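Local coordinates for protein Glucose/sorbosone dehydrogenases (Escherichia coli K12, PDB 2G8S) that belongs to the glucose/sorbosone dehydrogenase family of beta-propeller proteins and carries a bound calcium ion, at residues G56-W61 with I83-S88; A6-E11 with G315-D320; D269-S274 with L296-V301. All blocks are in the same frame, centred on the assembly; numbering follows the deposited sequence. Where two conformers were deposited one is given.

Contact 1. Residues G56-W61 with I83-S88; sequences GVPDVW and IWLSYS
P58 lies over one face of the Y87 ring in a CH-pi contact: its CB sits 4.1 Å from the centroid of the Y87 ring and 18° off the ring normal, offset toward the rim. CG of the same proline reaches the CD2-CE2 side of the ring, while its CD turns to L85, meeting CD1 at 3.8 Å. One pyrrolidine thus bridges two residues whose CB atoms both point at the loop. V60 meets the base of the tyrosine instead: with chi1 at -51°, its CG1 lies beside the backbone N and is turned to Y87 CB, 3.5 Å away. The polar part is a reciprocal pair at the far end. W61 N donates to S88 O at 2.9 Å, from 40° out of the carbonyl plane, and S88 OG returns a bond to W61 O at 2.7 Å, so one serine clamps both polar backbone atoms of W61. S88 OG also pairs with G67 N, and Y87 OH with T117 OG1. The loop between strands 49-50 and 68-73 runs along strand 82-90, which lies between strands 68-73 and 96-105 of an antiparallel sheet; F115 of strand 115-120 touches both P58 and L85.

Contact 2. Residues A6-E11 with G315-D320; sequences ATVNVE and GRILTD
V8 packs on I317 and L318 through separate methyls. Its CG1 meets I317 CG2 at 3.9 Å and lies equally far from I317 CD1, whereas CG2 touches L318 CD2, also at 3.9 Å. The V8 side chain crosses both partners at about a right angle, and the closest approaches are between methyl carbons. I317 CG2 is shared, since T7 CG2, in the modelled conformer, comes from the N-terminal segment to 3.6 Å of I317 CG2. V10 adds the tightest pair, CG2 to L318 CD2 at 3.4 Å, closer than usual for two methyl carbons. L318 has left-handed backbone angles (phi 72°, psi 3°) just after strand 310-317, and although its CB does not face the N-terminal segment, the CD2 branch extends to both valines.

Polar contact across the segments is sparse: no hydrogen bond links them, and A6 N stays 3.7 Å from D320 OD2. Backbone pairing is directed elsewhere, T7, N9 and E11 bonding with R353, S351 and K349, while I317 pairs with V301.

Strands 8-17 and 310-317 are outermost in two different antiparallel four-stranded sheets. Apolar packing between the edges of separate sheets, with the N-terminal strand 8-17 paired to the C-terminal strand 345-352, fits a beta-propeller whose last blade is closed by strands from both chain ends.

Contact 3. Residues D269-S274 with L296-V301; sequences DSPAVS and LKDKDV
Left-handed backbone angles at A272 (phi 60°, psi 67°) and helical ones at L296, K297 and D298 set up this contact, bringing the carbonyls of P271 and A272 to the amides of L296, K297 and D298. P271 O receives K297 N at 2.9 Å and a weak second bond from D298 N at 3.3 Å. A272 O accepts from L296 N at 2.9 Å in a much straighter bond, 173°, although the donor stands well above the carbonyl plane. Two successive carbonyls are therefore gripped by three successive amides.

Side chains fill in around this backbone lattice. A272 CB faces the turn, 3.9 Å from L296 CB and 3.7 Å from K297 CB. L296 extends further, its CG meeting S274 CB at 4.0 Å. In the modelled conformer K297 leaves its backbone with CG opposite N, which carries the aliphatic chain across S270 O; CD is the nearest atom, 3.4 Å from S270 O. D298 OD2 comes to 3.5 Å from P271 CB, the two side chains crossing at an oblique angle, and the same oxygen forms a salt bridge with R316 NH1.

K299 and D300, which follow, both face A295 in a G1 beta bulge that leads from the turn into strand 300-307. D222 also binds the 269-274 segment, taking S270 OG and V273 N as hydrogen-bond partners. The contact thus joins the entry to strand 273-279 with the connection between strands 290-295 and 300-307 of the same antiparallel sheet, and H216 of strand 210-216 touches both A272 and L296.

All three contacts are partly buried, but contact 2 lies farthest out, about 22 Å from the chain's centre to its own, against 15 Å for contact 1 and 14 Å for contact 3. Contacts 1 and 3 sit on opposite sides of that centre without touching. Contacts 2 and 3 meet directly: strands 310-317 and 300-307 are sheet neighbours, and T319 OG1 lies 2.7 Å from D300 OD2, a probable hydrogen bond. Contact 1 combines aromatic packing with a polar clamp where a loop covers a strand, contact 3 relies on backbone bonds between turns, and contact 2, between separate sheets, is almost wholly apolar.

Contact 1. Residues G56-W61 with I83-S88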
loop_
_atom_site.group_PDB
_atom_site.type_symbol
_atom_site.label_atom_id
_atom_site.label_comp_id
_atom_site.label_asym_id
_atom_site.label_seq_id
_atom_site.Cartn_x
_atom_site.Cartn_y
_atom_site.Cartn_z
ATOM N N GLY A 56 0.768 22.639 4.390
ATOM C CA GLY A 56 -0.305 22.333 3.441
ATOM C C GLY A 56 -0.783 20.891 3.401
ATOM O O GLY A 56 -1.549 20.513 2.513
ATOM N N VAL A 57 -0.337 20.098 4.373
ATOM C CA VAL A 57 -0.677 18.675 4.458
ATOM C C VAL A 57 -2.001 18.550 5.226
ATOM O O VAL A 57 -2.198 19.266 6.204
ATOM C CB VAL A 57 0.459 17.896 5.176
ATOM C CG1 VAL A 57 0.110 16.426 5.399
ATOM C CG2 VAL A 57 1.763 18.022 4.386
ATOM N N PRO A 58 -2.917 17.660 4.782
ATOM C CA PRO A 58 -4.197 17.533 5.494
ATOM C C PRO A 58 -4.014 17.051 6.929
ATOM O O PRO A 58 -3.050 16.331 7.227
ATOM C CB PRO A 58 -4.947 16.473 4.685
ATOM C CG PRO A 58 -3.862 15.702 3.955
ATOM C CD PRO A 58 -2.851 16.752 3.622
ATOM N N ASP A 59 -4.926 17.467 7.805
ATOM C CA ASP A 59 -5.002 16.912 9.147
ATOM C C ASP A 59 -5.456 15.465 9.033
ATOM O O ASP A 59 -6.254 15.123 8.148
ATOM C CB ASP A 59 -6.010 17.672 9.999
ATOM C CG ASP A 59 -5.596 19.100 10.273
ATOM O OD1 ASP A 59 -4.455 19.326 10.710
ATOM O OD2 ASP A 59 -6.441 19.990 10.078
ATOM N N VAL A 60 -4.929 14.623 9.920
ATOM C CA VAL A 60 -5.220 13.189 9.876
ATOM C C VAL A 60 -5.676 12.665 11.235
ATOM O O VAL A 60 -5.441 13.297 12.271
ATOM C CB VAL A 60 -3.999 12.372 9.394
ATOM C CG1 VAL A 60 -3.441 12.953 8.099
ATOM C CG2 VAL A 60 -2.923 12.307 10.472
ATOM N N TRP A 61 -6.310 11.494 11.205
ATOM C CA TRP A 61 -6.779 10.821 12.408
ATOM C C TRP A 61 -5.751 9.743 12.732
ATOM O O TRP A 61 -5.820 8.620 12.212
ATOM C CB TRP A 61 -8.154 10.216 12.140
ATOM C CG TRP A 61 -8.893 9.675 13.331
ATOM C CD1 TRP A 61 -9.572 10.400 14.270
ATOM C CD2 TRP A 61 -9.105 8.299 13.656
ATOM N NE1 TRP A 61 -10.169 9.558 15.178
ATOM C CE2 TRP A 61 -9.902 8.263 14.826
ATOM C CE3 TRP A 61 -8.692 7.091 13.082
ATOM C CZ2 TRP A 61 -10.287 7.063 15.438
ATOM C CZ3 TRP A 61 -9.074 5.898 13.693
ATOM C CH2 TRP A 61 -9.867 5.898 14.861
ATOM N N ILE A 83 1.211 16.002 -6.265
ATOM C CA ILE A 83 1.435 14.853 -5.394
ATOM C C ILE A 83 0.127 14.451 -4.732
ATOM O O ILE A 83 -0.704 15.305 -4.409
ATOM C CB ILE A 83 2.576 15.068 -4.358
ATOM C CG1 ILE A 83 2.180 16.042 -3.255
ATOM C CG2 ILE A 83 3.865 15.487 -5.055
ATOM C CD1 ILE A 83 3.058 15.908 -1.999
ATOM N N TRP A 84 -0.064 13.143 -4.605
ATOM C CA TRP A 84 -1.257 12.569 -3.997
ATOM C C TRP A 84 -0.935 12.025 -2.614
ATOM O O TRP A 84 0.144 11.458 -2.398
ATOM C CB TRP A 84 -1.796 11.429 -4.872
ATOM C CG TRP A 84 -2.447 11.876 -6.149
ATOM C CD1 TRP A 84 -1.837 12.420 -7.255
ATOM C CD2 TRP A 84 -3.846 11.823 -6.450
ATOM N NE1 TRP A 84 -2.778 12.707 -8.225
ATOM C CE2 TRP A 84 -4.020 12.347 -7.758
ATOM C CE3 TRP A 84 -4.975 11.374 -5.743
ATOM C CZ2 TRP A 84 -5.283 12.422 -8.375
ATOM C CZ3 TRP A 84 -6.226 11.460 -6.345
ATOM C CH2 TRP A 84 -6.371 11.976 -7.650
ATOM N N LEU A 85 -1.871 12.191 -1.681
ATOM C CA LEU A 85 -1.727 11.642 -0.330
ATOM C C LEU A 85 -2.985 10.878 0.057
ATOM O O LEU A 85 -4.099 11.241 -0.350
ATOM C CB LEU A 85 -1.506 12.748 0.713
ATOM C CG LEU A 85 -0.298 13.680 0.546
ATOM C CD1 LEU A 85 -0.363 14.874 1.501
ATOM C CD2 LEU A 85 1.003 12.904 0.774
ATOM N N SER A 86 -2.808 9.818 0.842
ATOM C CA SER A 86 -3.940 9.178 1.488
ATOM C C SER A 86 -3.763 9.239 3.000
ATOM O O SER A 86 -2.649 9.342 3.506
ATOM C CB SER A 86 -4.094 7.727 1.025
ATOM O OG SER A 86 -2.996 6.926 1.436
ATOM N N TYR A 87 -4.873 9.186 3.719
ATOM C CA TYR A 87 -4.843 9.363 5.170
ATOM C C TYR A 87 -6.147 8.858 5.763
ATOM O O TYR A 87 -7.113 8.661 5.038
ATOM C CB TYR A 87 -4.620 10.849 5.529
ATOM C CG TYR A 87 -5.685 11.811 5.020
ATOM C CD1 TYR A 87 -6.657 12.316 5.887
ATOM C CD2 TYR A 87 -5.698 12.248 3.684
ATOM C CE1 TYR A 87 -7.636 13.207 5.437
ATOM C CE2 TYR A 87 -6.680 13.148 3.226
ATOM C CZ TYR A 87 -7.645 13.610 4.112
ATOM O OH TYR A 87 -8.614 14.495 3.690
ATOM N N SER A 88 -6.170 8.639 7.071
ATOM C CA SER A 88 -7.446 8.355 7.733
ATOM C C SER A 88 -8.076 9.646 8.235
ATOM O O SER A 88 -7.380 10.563 8.678
ATOM C CB SER A 88 -7.272 7.342 8.862
ATOM O OG SER A 88 -6.229 7.708 9.733
#

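Contact 2. Residues A6-E11 with G315-D320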
loop_
_atom_site.group_PDB
_atom_site.type_symbol
_atom_site.label_atom_id
_atom_site.label_comp_id
_atom_site.label_asym_id
_atom_site.label_seq_id
_atom_site.Cartn_x
_atom_site.Cartn_y
_atom_site.Cartn_z
ATOM N N ALA A 6 23.790 -10.387 6.451
ATOM C CA ALA A 6 24.404 -11.691 6.070
ATOM C C ALA A 6 24.495 -11.860 4.551
ATOM O O ALA A 6 25.548 -12.235 4.025
ATOM C CB ALA A 6 23.640 -12.849 6.701
ATOM N N THR A 7 23.394 -11.572 3.856
ATOM C CA THR A 7 23.320 -11.701 2.395
ATOM C C THR A 7 23.287 -10.346 1.701
ATOM O O THR A 7 23.586 -10.239 0.506
ATOM C CB THR A 7 22.082 -12.529 1.958
ATOM O OG1 THR A 7 21.667 -12.141 0.638
ATOM C CG2 THR A 7 20.930 -12.295 2.911
ATOM N N VAL A 8 22.903 -9.305 2.441
ATOM C CA VAL A 8 22.782 -7.979 1.834
ATOM C C VAL A 8 23.574 -6.891 2.555
ATOM O O VAL A 8 23.872 -6.999 3.753
ATOM C CB VAL A 8 21.298 -7.522 1.708
ATOM C CG1 VAL A 8 20.524 -8.451 0.761
ATOM C CG2 VAL A 8 20.620 -7.447 3.077
ATOM N N ASN A 9 23.900 -5.852 1.792
ATOM C CA ASN A 9 24.482 -4.629 2.336
ATOM C C ASN A 9 23.376 -3.680 2.734
ATOM O O ASN A 9 22.385 -3.543 2.011
ATOM C CB ASN A 9 25.382 -3.967 1.299
ATOM C CG ASN A 9 26.599 -4.802 0.997
ATOM O OD1 ASN A 9 27.226 -5.332 1.912
ATOM N ND2 ASN A 9 26.940 -4.926 -0.280
ATOM N N VAL A 10 23.536 -3.036 3.886
ATOM C CA VAL A 10 22.507 -2.123 4.374
ATOM C C VAL A 10 23.174 -0.828 4.827
ATOM O O VAL A 10 24.069 -0.854 5.680
ATOM C CB VAL A 10 21.722 -2.718 5.571
ATOM C CG1 VAL A 10 20.687 -1.726 6.083
ATOM C CG2 VAL A 10 21.058 -4.040 5.189
ATOM N N GLU A 11 22.718 0.289 4.268
ATOM C CA GLU A 11 23.166 1.611 4.693
ATOM C C GLU A 11 21.979 2.330 5.316
ATOM O O GLU A 11 20.915 2.431 4.696
ATOM C CB GLU A 11 23.710 2.413 3.502
ATOM C CG GLU A 11 23.977 3.876 3.835
ATOM C CD GLU A 11 24.633 4.660 2.705
ATOM O OE1 GLU A 11 24.638 4.190 1.546
ATOM O OE2 GLU A 11 25.128 5.772 2.992
ATOM N N GLY A 315 13.493 -16.630 -0.061
ATOM C CA GLY A 315 13.984 -16.535 1.306
ATOM C C GLY A 315 13.777 -15.141 1.858
ATOM O O GLY A 315 12.951 -14.384 1.352
ATOM N N ARG A 316 14.519 -14.823 2.916
ATOM C CA ARG A 316 14.357 -13.573 3.656
ATOM C C ARG A 316 15.670 -12.828 3.772
ATOM O O ARG A 316 16.745 -13.443 3.829
ATOM C CB ARG A 316 13.848 -13.856 5.072
ATOM C CG ARG A 316 12.570 -14.685 5.156
ATOM C CD ARG A 316 11.377 -13.976 4.510
ATOM N NE ARG A 316 10.145 -14.751 4.643
ATOM C CZ ARG A 316 9.185 -14.509 5.531
ATOM N NH1 ARG A 316 9.288 -13.501 6.392
ATOM N NH2 ARG A 316 8.099 -15.287 5.554
ATOM N N ILE A 317 15.573 -11.500 3.802
ATOM C CA ILE A 317 16.713 -10.627 4.081
ATOM C C ILE A 317 16.341 -9.627 5.183
ATOM O O ILE A 317 15.160 -9.409 5.455
ATOM C CB ILE A 317 17.231 -9.908 2.802
ATOM C CG1 ILE A 317 16.156 -8.997 2.200
ATOM C CG2 ILE A 317 17.757 -10.940 1.774
ATOM C CD1 ILE A 317 16.632 -8.133 1.022
ATOM N N LEU A 318 17.355 -9.047 5.827
ATOM C CA LEU A 318 17.188 -8.076 6.927
ATOM C C LEU A 318 16.700 -8.670 8.257
ATOM O O LEU A 318 16.520 -7.936 9.233
ATOM C CB LEU A 318 16.299 -6.886 6.512
ATOM C CG LEU A 318 16.636 -6.095 5.246
ATOM C CD1 LEU A 318 15.654 -4.960 5.045
ATOM C CD2 LEU A 318 18.043 -5.563 5.309
ATOM N N THR A 319 16.526 -9.990 8.318
ATOM C CA THR A 319 16.028 -10.621 9.542
ATOM C C THR A 319 16.922 -10.339 10.748
ATOM O O THR A 319 16.427 -10.191 11.866
ATOM C CB THR A 319 15.865 -12.145 9.381
ATOM O OG1 THR A 319 15.265 -12.426 8.112
ATOM C CG2 THR A 319 14.982 -12.712 10.485
ATOM N N ASP A 320 18.229 -10.243 10.518
ATOM C CA ASP A 320 19.146 -10.006 11.636
ATOM C C ASP A 320 19.052 -8.613 12.274
ATOM O O ASP A 320 19.605 -8.388 13.356
ATOM C CB ASP A 320 20.590 -10.370 11.259
ATOM C CG ASP A 320 21.149 -9.546 10.105
ATOM O OD1 ASP A 320 20.446 -8.680 9.544
ATOM O OD2 ASP A 320 22.329 -9.783 9.745
#

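Contact 3. Residues D269-S274 with L296-V301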
loop_
_atom_site.group_PDB
_atom_site.type_symbol
_atom_site.label_atom_id
_atom_site.label_comp_id
_atom_site.label_asym_id
_atom_site.label_seq_id
_atom_site.Cartn_x
_atom_site.Cartn_y
_atom_site.Cartn_z
ATOM N N ASP A 269 1.183 -19.037 7.731
ATOM C CA ASP A 269 1.847 -18.330 8.822
ATOM C C ASP A 269 2.134 -16.919 8.330
ATOM O O ASP A 269 3.060 -16.703 7.539
ATOM C CB ASP A 269 3.155 -19.033 9.190
ATOM C CG ASP A 269 2.926 -20.309 9.972
ATOM O OD1 ASP A 269 2.202 -20.258 10.990
ATOM O OD2 ASP A 269 3.478 -21.359 9.584
ATOM N N SER A 270 1.328 -15.967 8.781
ATOM C CA SER A 270 1.370 -14.599 8.236
ATOM C C SER A 270 2.664 -13.837 8.551
ATOM O O SER A 270 3.010 -13.678 9.715
ATOM C CB SER A 270 0.193 -13.786 8.764
ATOM O OG SER A 270 -1.026 -14.228 8.188
ATOM N N PRO A 271 3.354 -13.337 7.510
ATOM C CA PRO A 271 4.448 -12.394 7.752
ATOM C C PRO A 271 3.954 -11.003 8.171
ATOM O O PRO A 271 4.750 -10.206 8.681
ATOM C CB PRO A 271 5.120 -12.279 6.374
ATOM C CG PRO A 271 4.597 -13.429 5.559
ATOM C CD PRO A 271 3.220 -13.665 6.079
ATOM N N ALA A 272 2.656 -10.745 7.958
ATOM C CA ALA A 272 2.048 -9.402 7.979
ATOM C C ALA A 272 2.720 -8.558 6.899
ATOM O O ALA A 272 3.442 -7.579 7.160
ATOM C CB ALA A 272 2.119 -8.747 9.373
ATOM N N VAL A 273 2.458 -8.983 5.665
ATOM C CA VAL A 273 3.079 -8.414 4.475
ATOM C C VAL A 273 2.774 -6.923 4.350
ATOM O O VAL A 273 1.683 -6.465 4.716
ATOM C CB VAL A 273 2.627 -9.161 3.189
ATOM C CG1 VAL A 273 3.180 -10.587 3.182
ATOM C CG2 VAL A 273 1.099 -9.170 3.043
ATOM N N SER A 274 3.743 -6.173 3.835
ATOM C CA SER A 274 3.599 -4.721 3.743
ATOM C C SER A 274 4.008 -4.209 2.345
ATOM O O SER A 274 3.668 -4.822 1.341
ATOM C CB SER A 274 4.361 -4.047 4.886
ATOM O OG SER A 274 5.738 -4.365 4.811
ATOM N N LEU A 296 5.942 -7.056 8.472
ATOM C CA LEU A 296 5.839 -6.340 9.741
ATOM C C LEU A 296 6.060 -7.258 10.943
ATOM O O LEU A 296 6.791 -6.910 11.873
ATOM C CB LEU A 296 4.483 -5.637 9.859
ATOM C CG LEU A 296 4.263 -4.464 8.896
ATOM C CD1 LEU A 296 2.775 -4.228 8.690
ATOM C CD2 LEU A 296 4.951 -3.205 9.415
ATOM N N LYS A 297 5.427 -8.431 10.921
ATOM C CA LYS A 297 5.489 -9.376 12.033
ATOM C C LYS A 297 6.809 -10.155 12.048
ATOM O O LYS A 297 7.431 -10.335 13.101
ATOM C CB LYS A 297 4.286 -10.324 11.952
ATOM C CG LYS A 297 4.221 -11.435 12.996
ATOM C CD LYS A 297 2.971 -12.293 12.767
ATOM C CE LYS A 297 2.782 -13.334 13.864
ATOM N NZ LYS A 297 3.999 -14.162 14.088
ATOM N N ASP A 298 7.226 -10.627 10.874
ATOM C CA ASP A 298 8.492 -11.367 10.746
ATOM C C ASP A 298 9.726 -10.461 10.812
ATOM O O ASP A 298 10.859 -10.954 10.945
ATOM C CB ASP A 298 8.527 -12.185 9.460
ATOM C CG ASP A 298 7.636 -13.413 9.507
ATOM O OD1 ASP A 298 7.198 -13.837 10.603
ATOM O OD2 ASP A 298 7.379 -13.963 8.418
ATOM N N LYS A 299 9.503 -9.149 10.692
ATOM C CA LYS A 299 10.560 -8.154 10.858
ATOM C C LYS A 299 11.693 -8.377 9.859
ATOM O O LYS A 299 12.870 -8.433 10.218
ATOM C CB LYS A 299 11.082 -8.144 12.307
ATOM C CG LYS A 299 10.011 -7.830 13.356
ATOM C CD LYS A 299 10.594 -7.671 14.758
ATOM C CE LYS A 299 9.483 -7.413 15.749
ATOM N NZ LYS A 299 10.002 -7.240 17.134
ATOM N N ASP A 300 11.321 -8.513 8.591
ATOM C CA ASP A 300 12.292 -8.692 7.516
ATOM C C ASP A 300 11.645 -8.433 6.158
ATOM O O ASP A 300 10.506 -7.971 6.099
ATOM C CB ASP A 300 13.013 -10.055 7.597
ATOM C CG ASP A 300 12.084 -11.269 7.485
ATOM O OD1 ASP A 300 10.939 -11.159 6.995
ATOM O OD2 ASP A 300 12.548 -12.370 7.881
ATOM N N VAL A 301 12.398 -8.688 5.092
ATOM C CA VAL A 301 11.919 -8.570 3.719
ATOM C C VAL A 301 11.911 -9.943 3.055
ATOM O O VAL A 301 12.878 -10.706 3.142
ATOM C CB VAL A 301 12.772 -7.557 2.912
ATOM C CG1 VAL A 301 12.468 -7.643 1.398
ATOM C CG2 VAL A 301 12.536 -6.138 3.446
#